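Chitin binding protein (Streptomyces lividans, PDB 5FTZ) probably binds chitin and cleaves it oxidatively, as a copper-dependent lytic polysaccharide monooxygenase of family AA10. Local coordinates at residues A[87-93]-A[127-133]; A[98-102]-A[114-119]; A[18-22]-A[63-67]; A[1-5]-A[164-168]. One frame throughout, in Å; residues are numbered along the deposited sequence.

Contact 1. Residues A[87-93]-A[127-133]; sequences FTARHAT and GGKQPPA. With CU (copper (II) ion), chain B.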
loop_
_atom_site.group_PDB
_atom_site.type_symbol
_atom_site.label_atom_id
_atom_site.label_comp_id
_atom_site.label_asym_id
_atom_site.label_seq_id
_atom_site.Cartn_x
_atom_site.Cartn_y
_atom_site.Cartn_z
ATOM N N PHE A 87 19.117 7.706 0.069
ATOM C CA PHE A 87 17.822 8.308 -0.071
ATOM C C PHE A 87 17.717 9.633 0.732
ATOM O O PHE A 87 18.249 9.732 1.829
ATOM C CB PHE A 87 16.756 7.362 0.477
ATOM C CG PHE A 87 16.731 6.024 -0.199
ATOM C CD1 PHE A 87 16.283 5.867 -1.482
ATOM C CD2 PHE A 87 17.237 4.896 0.446
ATOM C CE1 PHE A 87 16.275 4.615 -2.075
ATOM C CE2 PHE A 87 17.230 3.666 -0.154
ATOM C CZ PHE A 87 16.757 3.512 -1.422
ATOM N N THR A 88 17.034 10.596 0.170
ATOM C CA THR A 88 16.652 11.801 0.891
ATOM C C THR A 88 15.200 11.719 1.348
ATOM O O THR A 88 14.818 12.509 2.221
ATOM C CB THR A 88 16.835 13.049 0.031
ATOM O OG1 THR A 88 16.056 12.911 -1.146
ATOM C CG2 THR A 88 18.278 13.185 -0.428
ATOM N N ALA A 89 14.390 10.832 0.745
ATOM C CA ALA A 89 13.029 10.536 1.215
ATOM C C ALA A 89 12.799 9.020 1.038
ATOM O O ALA A 89 12.818 8.499 -0.108
ATOM C CB ALA A 89 12.010 11.353 0.492
ATOM N N ARG A 90 12.560 8.308 2.140
ATOM C CA ARG A 90 12.525 6.817 2.167
ATOM C C ARG A 90 11.120 6.204 1.932
ATOM O O ARG A 90 10.489 5.636 2.829
ATOM C CB ARG A 90 13.036 6.352 3.508
ATOM C CG ARG A 90 14.522 6.627 3.704
ATOM C CD ARG A 90 14.852 6.775 5.166
ATOM N NE ARG A 90 14.544 5.578 5.905
ATOM C CZ ARG A 90 14.653 5.468 7.218
ATOM N NH1 ARG A 90 15.140 6.481 7.958
ATOM N NH2 ARG A 90 14.299 4.326 7.785
ATOM N N HIS A 91 10.668 6.294 0.722
ATOM C CA HIS A 91 9.280 5.940 0.433
ATOM C C HIS A 91 9.079 4.444 0.531
ATOM O O HIS A 91 10.020 3.657 0.284
ATOM C CB HIS A 91 8.963 6.275 -1.010
ATOM C CG HIS A 91 9.131 7.708 -1.377
ATOM N ND1 HIS A 91 8.454 8.721 -0.736
ATOM C CD2 HIS A 91 9.920 8.304 -2.310
ATOM C CE1 HIS A 91 8.792 9.875 -1.261
ATOM N NE2 HIS A 91 9.694 9.651 -2.202
ATOM N N ALA A 92 7.885 4.024 0.891
ATOM C CA ALA A 92 7.445 2.641 0.740
ATOM C C ALA A 92 7.784 2.206 -0.691
ATOM O O ALA A 92 7.524 2.917 -1.654
ATOM C CB ALA A 92 5.957 2.504 0.993
ATOM N N THR A 93 8.340 0.997 -0.823
ATOM C CA THR A 93 8.969 0.572 -2.035
ATOM C C THR A 93 8.360 -0.735 -2.524
ATOM O O THR A 93 8.212 -1.698 -1.738
ATOM C CB THR A 93 10.475 0.383 -1.762
ATOM O OG1 THR A 93 10.991 1.718 -1.466
ATOM C CG2 THR A 93 11.214 -0.218 -2.967
ATOM N N GLY A 127 8.310 -5.533 -0.986
ATOM C CA GLY A 127 7.144 -5.790 -0.143
ATOM C C GLY A 127 6.455 -4.566 0.396
ATOM O O GLY A 127 5.742 -4.688 1.410
ATOM N N GLY A 128 6.629 -3.377 -0.192
ATOM C CA GLY A 128 5.994 -2.185 0.331
ATOM C C GLY A 128 6.688 -1.537 1.506
ATOM O O GLY A 128 6.176 -0.587 2.072
ATOM N N LYS A 129 7.826 -2.090 1.913
ATOM C CA LYS A 129 8.526 -1.574 3.068
ATOM C C LYS A 129 9.323 -0.301 2.734
ATOM O O LYS A 129 9.621 -0.011 1.583
ATOM C CB LYS A 129 9.421 -2.654 3.644
ATOM C CG LYS A 129 8.642 -3.880 4.180
ATOM C CD LYS A 129 7.684 -3.521 5.296
ATOM C CE LYS A 129 7.174 -4.777 5.971
ATOM N NZ LYS A 129 5.697 -4.772 6.029
ATOM N N GLN A 130 9.664 0.442 3.766
ATOM C CA GLN A 130 10.521 1.621 3.669
ATOM C C GLN A 130 11.974 1.267 3.834
ATOM O O GLN A 130 12.350 0.718 4.875
ATOM C CB GLN A 130 10.185 2.603 4.733
ATOM C CG GLN A 130 8.822 3.174 4.579
ATOM C CD GLN A 130 8.689 4.299 5.553
ATOM O OE1 GLN A 130 8.325 4.064 6.708
ATOM N NE2 GLN A 130 9.142 5.498 5.154
ATOM N N PRO A 131 12.815 1.588 2.850
ATOM C CA PRO A 131 14.207 1.277 3.002
ATOM C C PRO A 131 14.857 2.123 4.095
ATOM O O PRO A 131 14.338 3.192 4.382
ATOM C CB PRO A 131 14.807 1.640 1.640
ATOM C CG PRO A 131 13.918 2.756 1.151
ATOM C CD PRO A 131 12.548 2.366 1.608
ATOM N N PRO A 132 16.017 1.671 4.591
ATOM C CA PRO A 132 16.869 2.581 5.416
ATOM C C PRO A 132 17.373 3.744 4.552
ATOM O O PRO A 132 17.338 3.635 3.316
ATOM C CB PRO A 132 18.009 1.664 5.798
ATOM C CG PRO A 132 18.105 0.647 4.647
ATOM C CD PRO A 132 16.675 0.418 4.239
ATOM N N ALA A 133 17.870 4.834 5.149
ATOM C CA ALA A 133 18.401 5.957 4.377
ATOM C C ALA A 133 19.575 5.615 3.495
ATOM O O ALA A 133 19.795 6.279 2.458
ATOM C CB ALA A 133 18.790 7.064 5.329
HETATM CU CU CU B . 10.846 10.861 -3.123
HETATM O O HOH W 1 21.125 8.953 2.469
HETATM O O HOH W 2 13.494 1.832 7.191
#

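Contact 2. Residues A[98-102]-A[114-119]; sequences YYVTK and SDLNLT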
loop_
_atom_site.group_PDB
_atom_site.type_symbol
_atom_site.label_atom_id
_atom_site.label_comp_id
_atom_site.label_asym_id
_atom_site.label_seq_id
_atom_site.Cartn_x
_atom_site.Cartn_y
_atom_site.Cartn_z
ATOM N N TYR A 98 17.813 -3.953 -11.614
ATOM C CA TYR A 98 19.069 -3.513 -12.185
ATOM C C TYR A 98 19.265 -4.174 -13.536
ATOM O O TYR A 98 19.112 -5.395 -13.651
ATOM C CB TYR A 98 20.242 -3.866 -11.267
ATOM C CG TYR A 98 20.160 -3.255 -9.924
ATOM C CD1 TYR A 98 19.442 -3.898 -8.889
ATOM C CD2 TYR A 98 20.769 -2.044 -9.620
ATOM C CE1 TYR A 98 19.332 -3.341 -7.624
ATOM C CE2 TYR A 98 20.678 -1.467 -8.353
ATOM C CZ TYR A 98 19.984 -2.111 -7.363
ATOM O OH TYR A 98 19.878 -1.559 -6.105
ATOM N N TYR A 99 19.564 -3.382 -14.557
ATOM C CA TYR A 99 19.659 -3.795 -15.960
ATOM C C TYR A 99 21.049 -3.458 -16.443
ATOM O O TYR A 99 21.663 -2.518 -15.942
ATOM C CB TYR A 99 18.673 -3.049 -16.863
ATOM C CG TYR A 99 17.206 -3.134 -16.461
ATOM C CD1 TYR A 99 16.685 -2.346 -15.479
ATOM C CD2 TYR A 99 16.371 -4.042 -17.054
ATOM C CE1 TYR A 99 15.349 -2.422 -15.147
ATOM C CE2 TYR A 99 14.999 -4.104 -16.714
ATOM C CZ TYR A 99 14.529 -3.303 -15.775
ATOM O OH TYR A 99 13.202 -3.291 -15.342
ATOM N N VAL A 100 21.583 -4.194 -17.416
ATOM C CA VAL A 100 22.835 -3.884 -18.023
ATOM C C VAL A 100 22.669 -3.755 -19.567
ATOM O O VAL A 100 21.771 -4.399 -20.146
ATOM C CB VAL A 100 23.912 -4.905 -17.669
ATOM C CG1 VAL A 100 23.600 -6.246 -18.283
ATOM C CG2 VAL A 100 25.306 -4.422 -18.006
ATOM N N THR A 101 23.526 -3.023 -20.202
ATOM C CA THR A 101 23.607 -2.970 -21.643
ATOM C C THR A 101 24.090 -4.299 -22.222
ATOM O O THR A 101 24.671 -5.141 -21.546
ATOM C CB THR A 101 24.489 -1.799 -22.065
ATOM O OG1 THR A 101 25.687 -1.792 -21.269
ATOM C CG2 THR A 101 23.726 -0.477 -21.917
ATOM N N LYS A 102 23.782 -4.472 -23.518
ATOM C CA LYS A 102 24.171 -5.673 -24.266
ATOM C C LYS A 102 25.470 -5.461 -24.989
ATOM O O LYS A 102 25.839 -4.345 -25.321
ATOM C CB LYS A 102 23.133 -5.952 -25.377
ATOM C CG LYS A 102 21.801 -6.343 -24.820
ATOM C CD LYS A 102 20.770 -6.619 -25.910
ATOM C CE LYS A 102 20.392 -5.378 -26.626
ATOM N NZ LYS A 102 18.976 -5.448 -27.113
ATOM N N SER A 114 16.734 -0.489 -26.742
ATOM C CA SER A 114 17.459 -1.372 -27.674
ATOM C C SER A 114 18.907 -1.625 -27.250
ATOM O O SER A 114 19.537 -2.592 -27.656
ATOM C CB SER A 114 17.450 -0.767 -29.072
ATOM O OG SER A 114 17.890 0.602 -29.110
ATOM N N ASP A 115 19.445 -0.737 -26.384
ATOM C CA ASP A 115 20.805 -0.926 -25.847
ATOM C C ASP A 115 20.884 -1.855 -24.657
ATOM O O ASP A 115 21.968 -2.303 -24.330
ATOM C CB ASP A 115 21.373 0.412 -25.417
ATOM C CG ASP A 115 21.463 1.392 -26.581
ATOM O OD1 ASP A 115 22.037 0.954 -27.610
ATOM O OD2 ASP A 115 20.915 2.560 -26.485
ATOM N N LEU A 116 19.751 -2.131 -24.047
ATOM C CA LEU A 116 19.674 -2.805 -22.779
ATOM C C LEU A 116 19.240 -4.241 -22.907
ATOM O O LEU A 116 18.378 -4.580 -23.758
ATOM C CB LEU A 116 18.723 -2.071 -21.841
ATOM C CG LEU A 116 19.204 -0.744 -21.280
ATOM C CD1 LEU A 116 18.028 0.117 -20.762
ATOM C CD2 LEU A 116 20.264 -0.966 -20.201
ATOM N N ASN A 117 19.782 -5.119 -22.077
ATOM C CA ASN A 117 19.166 -6.399 -21.843
ATOM C C ASN A 117 17.973 -6.141 -20.949
ATOM O O ASN A 117 18.135 -5.742 -19.766
ATOM C CB ASN A 117 20.191 -7.334 -21.223
ATOM C CG ASN A 117 19.610 -8.688 -20.881
ATOM O OD1 ASN A 117 18.412 -8.916 -20.902
ATOM N ND2 ASN A 117 20.506 -9.604 -20.579
ATOM N N LEU A 118 16.733 -6.285 -21.449
ATOM C CA LEU A 118 15.597 -5.859 -20.711
ATOM C C LEU A 118 15.085 -6.860 -19.647
ATOM O O LEU A 118 14.154 -6.495 -18.904
ATOM C CB LEU A 118 14.495 -5.464 -21.665
ATOM C CG LEU A 118 14.812 -4.262 -22.561
ATOM C CD1 LEU A 118 13.626 -4.143 -23.519
ATOM C CD2 LEU A 118 14.992 -3.010 -21.780
ATOM N N THR A 119 15.763 -7.992 -19.481
ATOM C CA THR A 119 15.570 -8.828 -18.282
ATOM C C THR A 119 16.623 -8.350 -17.253
ATOM O O THR A 119 17.807 -8.556 -17.490
ATOM C CB THR A 119 15.772 -10.320 -18.579
ATOM O OG1 THR A 119 14.742 -10.738 -19.490
ATOM C CG2 THR A 119 15.683 -11.224 -17.301
HETATM O O HOH W 3 19.812 -6.545 -17.762
HETATM O O HOH W 4 16.450 -4.750 -25.903
#

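Contact 3. Residues A[18-22]-A[63-67]; sequences TVGGC and KQPNG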
loop_
_atom_site.group_PDB
_atom_site.type_symbol
_atom_site.label_atom_id
_atom_site.label_comp_id
_atom_site.label_asym_id
_atom_site.label_seq_id
_atom_site.Cartn_x
_atom_site.Cartn_y
_atom_site.Cartn_z
ATOM N N THR A 18 32.793 15.531 -9.856
ATOM C CA THR A 18 33.611 14.755 -10.752
ATOM C C THR A 18 33.433 15.181 -12.205
ATOM O O THR A 18 34.392 15.073 -12.988
ATOM C CB THR A 18 33.320 13.244 -10.602
ATOM O OG1 THR A 18 33.531 12.887 -9.206
ATOM C CG2 THR A 18 34.278 12.404 -11.419
ATOM N N VAL A 19 32.221 15.575 -12.546
ATOM C CA VAL A 19 31.849 16.004 -13.883
ATOM C C VAL A 19 31.265 17.371 -13.741
ATOM O O VAL A 19 30.333 17.567 -12.973
ATOM C CB VAL A 19 30.767 15.026 -14.458
ATOM C CG1 VAL A 19 30.119 15.526 -15.702
ATOM C CG2 VAL A 19 31.427 13.680 -14.717
ATOM N N GLY A 20 31.747 18.300 -14.537
ATOM C CA GLY A 20 31.191 19.650 -14.544
ATOM C C GLY A 20 30.168 19.861 -15.644
ATOM O O GLY A 20 30.051 19.062 -16.578
ATOM N N GLY A 21 29.402 20.936 -15.579
ATOM C CA GLY A 21 28.556 21.361 -16.684
ATOM C C GLY A 21 27.191 20.691 -16.785
ATOM O O GLY A 21 26.506 20.881 -17.758
ATOM N N CYS A 22 26.734 19.982 -15.740
ATOM C CA CYS A 22 25.531 19.171 -15.871
ATOM C C CYS A 22 24.247 19.898 -15.653
ATOM O O CYS A 22 23.191 19.306 -15.962
ATOM C CB CYS A 22 25.499 18.016 -14.867
ATOM S SG CYS A 22 26.891 16.842 -15.016
ATOM N N LYS A 63 28.079 11.325 -23.680
ATOM C CA LYS A 63 29.322 11.857 -23.139
ATOM C C LYS A 63 28.964 12.795 -21.998
ATOM O O LYS A 63 27.830 13.285 -21.910
ATOM C CB LYS A 63 30.057 12.653 -24.196
ATOM C CG LYS A 63 30.412 11.889 -25.481
ATOM C CD LYS A 63 31.452 10.899 -25.197
ATOM C CE LYS A 63 32.040 10.328 -26.482
ATOM N NZ LYS A 63 33.257 9.536 -26.187
ATOM N N GLN A 64 29.941 13.086 -21.138
ATOM C CA GLN A 64 29.749 14.143 -20.165
ATOM C C GLN A 64 29.630 15.505 -20.901
ATOM O O GLN A 64 29.857 15.625 -22.113
ATOM C CB GLN A 64 30.797 14.041 -19.066
ATOM C CG GLN A 64 32.149 14.404 -19.511
ATOM C CD GLN A 64 33.112 14.463 -18.325
ATOM O OE1 GLN A 64 33.185 15.508 -17.665
ATOM N NE2 GLN A 64 33.899 13.412 -18.122
ATOM N N PRO A 65 29.153 16.538 -20.197
ATOM C CA PRO A 65 28.843 17.786 -20.880
ATOM C C PRO A 65 30.017 18.383 -21.708
ATOM O O PRO A 65 29.772 18.925 -22.787
ATOM C CB PRO A 65 28.447 18.696 -19.717
ATOM C CG PRO A 65 27.800 17.742 -18.758
ATOM C CD PRO A 65 28.629 16.513 -18.821
ATOM N N ASN A 66 31.264 18.186 -21.279
ATOM C CA ASN A 66 32.413 18.712 -22.023
ATOM C C ASN A 66 32.828 17.850 -23.207
ATOM O O ASN A 66 33.860 18.153 -23.824
ATOM C CB ASN A 66 33.589 18.974 -21.082
ATOM C CG ASN A 66 34.236 17.730 -20.594
ATOM O OD1 ASN A 66 33.859 16.627 -20.932
ATOM N ND2 ASN A 66 35.216 17.904 -19.757
ATOM N N GLY A 67 32.085 16.789 -23.487
ATOM C CA GLY A 67 32.383 15.932 -24.628
ATOM C C GLY A 67 33.361 14.814 -24.389
ATOM O O GLY A 67 33.576 13.956 -25.286
HETATM O O HOH W 5 35.104 13.240 -15.087
HETATM O O HOH W 6 31.774 17.855 -18.431
HETATM O O HOH W 7 33.992 17.904 -16.237
#

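Contact 4. Residues A[1-5]-A[164-168]; sequences HGYTD and FYACS. With CU (copper (II) ion), chain B.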
loop_
_atom_site.group_PDB
_atom_site.type_symbol
_atom_site.label_atom_id
_atom_site.label_comp_id
_atom_site.label_asym_id
_atom_site.label_seq_id
_atom_site.Cartn_x
_atom_site.Cartn_y
_atom_site.Cartn_z
ATOM N N HIS A 1 12.825 9.813 -3.099
ATOM C CA HIS A 1 13.991 10.575 -3.661
ATOM C C HIS A 1 15.278 9.929 -3.246
ATOM O O HIS A 1 15.521 9.631 -2.075
ATOM C CB HIS A 1 13.935 12.060 -3.298
ATOM C CG HIS A 1 12.852 12.801 -4.028
ATOM N ND1 HIS A 1 11.521 12.500 -3.901
ATOM C CD2 HIS A 1 12.902 13.796 -4.937
ATOM C CE1 HIS A 1 10.789 13.258 -4.692
ATOM N NE2 HIS A 1 11.613 14.064 -5.325
ATOM N N GLY A 2 16.107 9.642 -4.243
ATOM C CA GLY A 2 17.372 8.988 -4.008
ATOM C C GLY A 2 18.091 8.674 -5.289
ATOM O O GLY A 2 17.551 8.862 -6.377
ATOM N N TYR A 3 19.279 8.072 -5.150
ATOM C CA TYR A 3 20.110 7.729 -6.306
ATOM C C TYR A 3 21.041 6.603 -5.870
ATOM O O TYR A 3 21.284 6.397 -4.681
ATOM C CB TYR A 3 20.944 8.957 -6.762
ATOM C CG TYR A 3 21.711 9.621 -5.674
ATOM C CD1 TYR A 3 22.955 9.158 -5.278
ATOM C CD2 TYR A 3 21.168 10.676 -4.976
ATOM C CE1 TYR A 3 23.617 9.687 -4.184
ATOM C CE2 TYR A 3 21.846 11.291 -3.912
ATOM C CZ TYR A 3 23.077 10.781 -3.519
ATOM O OH TYR A 3 23.829 11.327 -2.498
ATOM N N THR A 4 21.694 5.997 -6.824
ATOM C CA THR A 4 22.715 5.007 -6.502
ATOM C C THR A 4 24.074 5.689 -6.376
ATOM O O THR A 4 24.470 6.517 -7.213
ATOM C CB THR A 4 22.814 3.923 -7.575
ATOM O OG1 THR A 4 22.739 4.567 -8.821
ATOM C CG2 THR A 4 21.676 2.900 -7.478
ATOM N N ASP A 5 24.794 5.287 -5.348
ATOM C CA ASP A 5 26.204 5.691 -5.244
ATOM C C ASP A 5 27.176 4.526 -5.408
ATOM O O ASP A 5 28.337 4.783 -5.568
ATOM C CB ASP A 5 26.508 6.568 -4.008
ATOM C CG ASP A 5 26.500 5.843 -2.785
ATOM O OD1 ASP A 5 25.995 4.739 -2.703
ATOM O OD2 ASP A 5 27.058 6.354 -1.768
ATOM N N PHE A 164 12.358 5.907 -9.680
ATOM C CA PHE A 164 13.605 6.683 -9.808
ATOM C C PHE A 164 14.552 5.907 -10.645
ATOM O O PHE A 164 14.657 4.696 -10.500
ATOM C CB PHE A 164 14.173 7.008 -8.448
ATOM C CG PHE A 164 13.319 8.001 -7.669
ATOM C CD1 PHE A 164 12.146 7.602 -7.026
ATOM C CD2 PHE A 164 13.652 9.343 -7.681
ATOM C CE1 PHE A 164 11.353 8.538 -6.362
ATOM C CE2 PHE A 164 12.842 10.261 -7.032
ATOM C CZ PHE A 164 11.703 9.864 -6.443
ATOM N N TYR A 165 15.200 6.622 -11.549
ATOM C CA TYR A 165 16.093 6.047 -12.554
ATOM C C TYR A 165 17.510 6.529 -12.379
ATOM O O TYR A 165 17.749 7.719 -12.213
ATOM C CB TYR A 165 15.604 6.447 -13.949
ATOM C CG TYR A 165 14.270 5.798 -14.274
ATOM C CD1 TYR A 165 13.070 6.369 -13.870
ATOM C CD2 TYR A 165 14.195 4.655 -15.049
ATOM C CE1 TYR A 165 11.832 5.760 -14.146
ATOM C CE2 TYR A 165 12.978 4.017 -15.277
ATOM C CZ TYR A 165 11.807 4.580 -14.843
ATOM O OH TYR A 165 10.623 3.895 -15.125
ATOM N N ALA A 166 18.478 5.605 -12.400
ATOM C CA ALA A 166 19.865 6.006 -12.209
ATOM C C ALA A 166 20.790 5.173 -13.120
ATOM O O ALA A 166 20.892 3.953 -12.943
ATOM C CB ALA A 166 20.300 5.829 -10.764
ATOM N N CYS A 167 21.371 5.844 -14.090
ATOM C CA CYS A 167 22.333 5.193 -15.012
ATOM C C CYS A 167 23.724 5.314 -14.446
ATOM O O CYS A 167 24.139 6.449 -14.120
ATOM C CB CYS A 167 22.319 5.896 -16.364
ATOM S SG CYS A 167 20.740 5.609 -17.216
ATOM N N SER A 168 24.498 4.227 -14.420
ATOM C CA SER A 168 25.859 4.236 -13.980
ATOM C C SER A 168 26.740 3.702 -15.075
ATOM O O SER A 168 26.558 2.559 -15.533
ATOM C CB SER A 168 26.024 3.414 -12.748
ATOM O OG SER A 168 25.216 3.847 -11.666
HETATM CU CU CU B . 10.846 10.861 -3.123
HETATM O O HOH W 8 22.768 2.888 -11.103
#

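Contact 1. Residues A[87-93]-A[127-133]
Phe87 and Pro131 form the tight half of a contact between two loops beside the histidine brace, the copper site of this AA10 monooxygenase. Loop 87-93 supplies the second histidine of the brace, and loop 127-133 runs along it. On the inner side Pro131 lies over one face of the Phe87 ring, its CG 4.0 Å from the ring centroid in a CH-pi contact. Pro132 O meets the same ring at its edge, near the ring plane, 3.1 Å from CD2. Trp155 also packs against Phe87, and its NE1 bonds to Thr93 OG1; that hydroxyl in turn donates to His91 O, so both of its roles are used. Backbone bonds close the two ends, Phe87 N to Ala133 O and Thr93 N to Lys129 O, each 2.9 Å long. Ala92 adds its CB, which rests on Gly128 O.

The outer side is looser, polar and wet. Arg90 starts with CG beside its own backbone N and bends at chi3 (61°), which turns NE back onto Pro131 O at 2.8 Å, in the carbonyl plane. Ala133 N sits over one face of the guanidinium, while a water at the guanidinium edge links NH2 to Gln130 O. The His91 side chain turns out of the contact: its CB points away from 127-133, and NE2 binds copper at 1.9 Å, while His91 O rests against Pro131 CD. The preceding carbonyl is held from the opposite loop: the extended Gln130 side chain brings its amide plane close to Arg90 O, and NE2 donates to it across 2.7 Å.

Contact 2. Residues A[98-102]-A[114-119]
Lys102 leaves the backbone with CG beside its own N (chi1 -67°), then turns at chi3 (-69°) and again at chi4, folding back across the Leu116 backbone until NZ reaches Ser114 O. That bond is weak, at 3.0 Å, but CG and CD rest against Leu116 and Asn117 on the way. Beneath the lysine the two segments make a single antiparallel bridge, with Thr101 and Leu116 as a non-hydrogen-bonded pair. It is flanked by Asn117 N to Val100 O and Lys102 N to Asp115 O, both 2.9 Å, and Thr101 CA also leans on Asp115 O. The bridge joins the end region of strand 93-100 to the loop that leads into strand 122-125.

Leu116 sets off away from the strand, yet its CD2 curls back to 3.7 Å from Val100 C. Asn117 OD1 accepts from Thr119 N, an Asx turn that bends the loop round Tyr99, whose ring edge faces Asn117 O and Leu118 O. A water beside the turn takes the Val100 N-H and donates to Asn117 O and Thr119 O. Deeper in, Asp115 is tied to His109 and Thr101 OG1 to His149.

A second water joins Lys102 NZ to Leu116 O. Within this contact, then, the ammonium is met by a carbonyl and a water rather than by a carboxylate, surroundings that would probably suit its charged form.

Contact 3. Residues A[18-22]-A[63-67]
Gln64 OE1 is gripped by two waters, at 2.8 and 2.9 Å, and both lead to Gly20. One of them donates to OE1 and to Gly20 O while accepting from Asn66 N. The other donates to OE1 and takes the N-H of Gly20. No direct hydrogen bond crosses between 18-22 and 63-67, so the polar half of the contact is built entirely through water. At the far end of the amide, NE2 is held by Ala69 O, which fixes the rotation of the group; a third water, at the long distance of 3.3 Å from NE2, passes on to Thr18 O.

The Gln64 side chain reaches this place by standing between its own backbone N and carbonyl carbon (chi1 71°) and then running out extended. Val19 lies against it, its CG1 in touch with both CB and OE1. The same methyl meets Pro65 CD at 3.6 Å, the two side chains crossing at about a right angle.

Pro65 occupies the first corner of a type I beta turn from Gln64 to Gly67, closed by Gly67 N to Gln64 O at 2.9 Å. The turn thus presents the proline ring to the bend at Gly20 and Gly21, part of the loop that follows helix 10-15. Gly21 has a positive phi of 84°, and its O lies 3.5 Å from Pro65 CB. Gly20 O comes to 3.4 Å from Pro65 CG. The same CG also packs against Cys22 SG, 4.0 Å away, whose disulfide to Cys14 ties the bend back to the helix.

Contact 4. Residues A[1-5]-A[164-168]
The histidine brace begins at His1, whose imidazole receives the edge of the Phe164 ring on one face. The two rings form an edge-to-face pair with centroids 5.0 Å apart and planes at 60°. His1 binds copper twice, through the terminal N at 2.2 Å and through ND1 at 1.9 Å; His91 supplies the third nitrogen. Phe164 CZ lies 3.5 Å from His1 N and 3.6 Å from the copper ion, a carbon neighbour of the metal and not a ligand. The place is consistent with the axial phenylalanine known from many AA10 enzymes.

Beyond the metal, the contact enters the core of the beta sandwich. Strand 2-6 belongs to the three-stranded sheet and strand 162-171 to the mixed one; here the stretches 2-5 and 164-168 run in nearly the same direction, 22° apart, facing each other through side chains. Thr4 points across with OG1 between its backbone N and carbonyl carbon (chi1 43°), a torsion that sets the hydroxyl against Ala166 CB at 3.4 Å. A water then spans the two sheets, bonded to Thr4 OG1, to Ala166 O and, at 2.7 Å, to Ser168 OG, which also bonds to Pro7 O.

In the fold
Contact 4 joins the two ends of the chain, so the other three lie inside the loop it closes: contact 3 comes first, then contact 1, with contact 2 nested within it. Contacts 1 and 4, whose centres are about 14 Å apart, touch directly: Thr88 N probably bonds to His1 O, and each brings one histidine to the copper, so the site is assembled from the chain start and loop 87-93. Contact 4 lies near the middle of the fold, between the two sheets; contact 2 shares the mixed sheet with it, centres about 16 Å apart. Contact 3 joins loops on the far side of the chain's centre, about 30 Å between centres from contact 1 and well away from the metal.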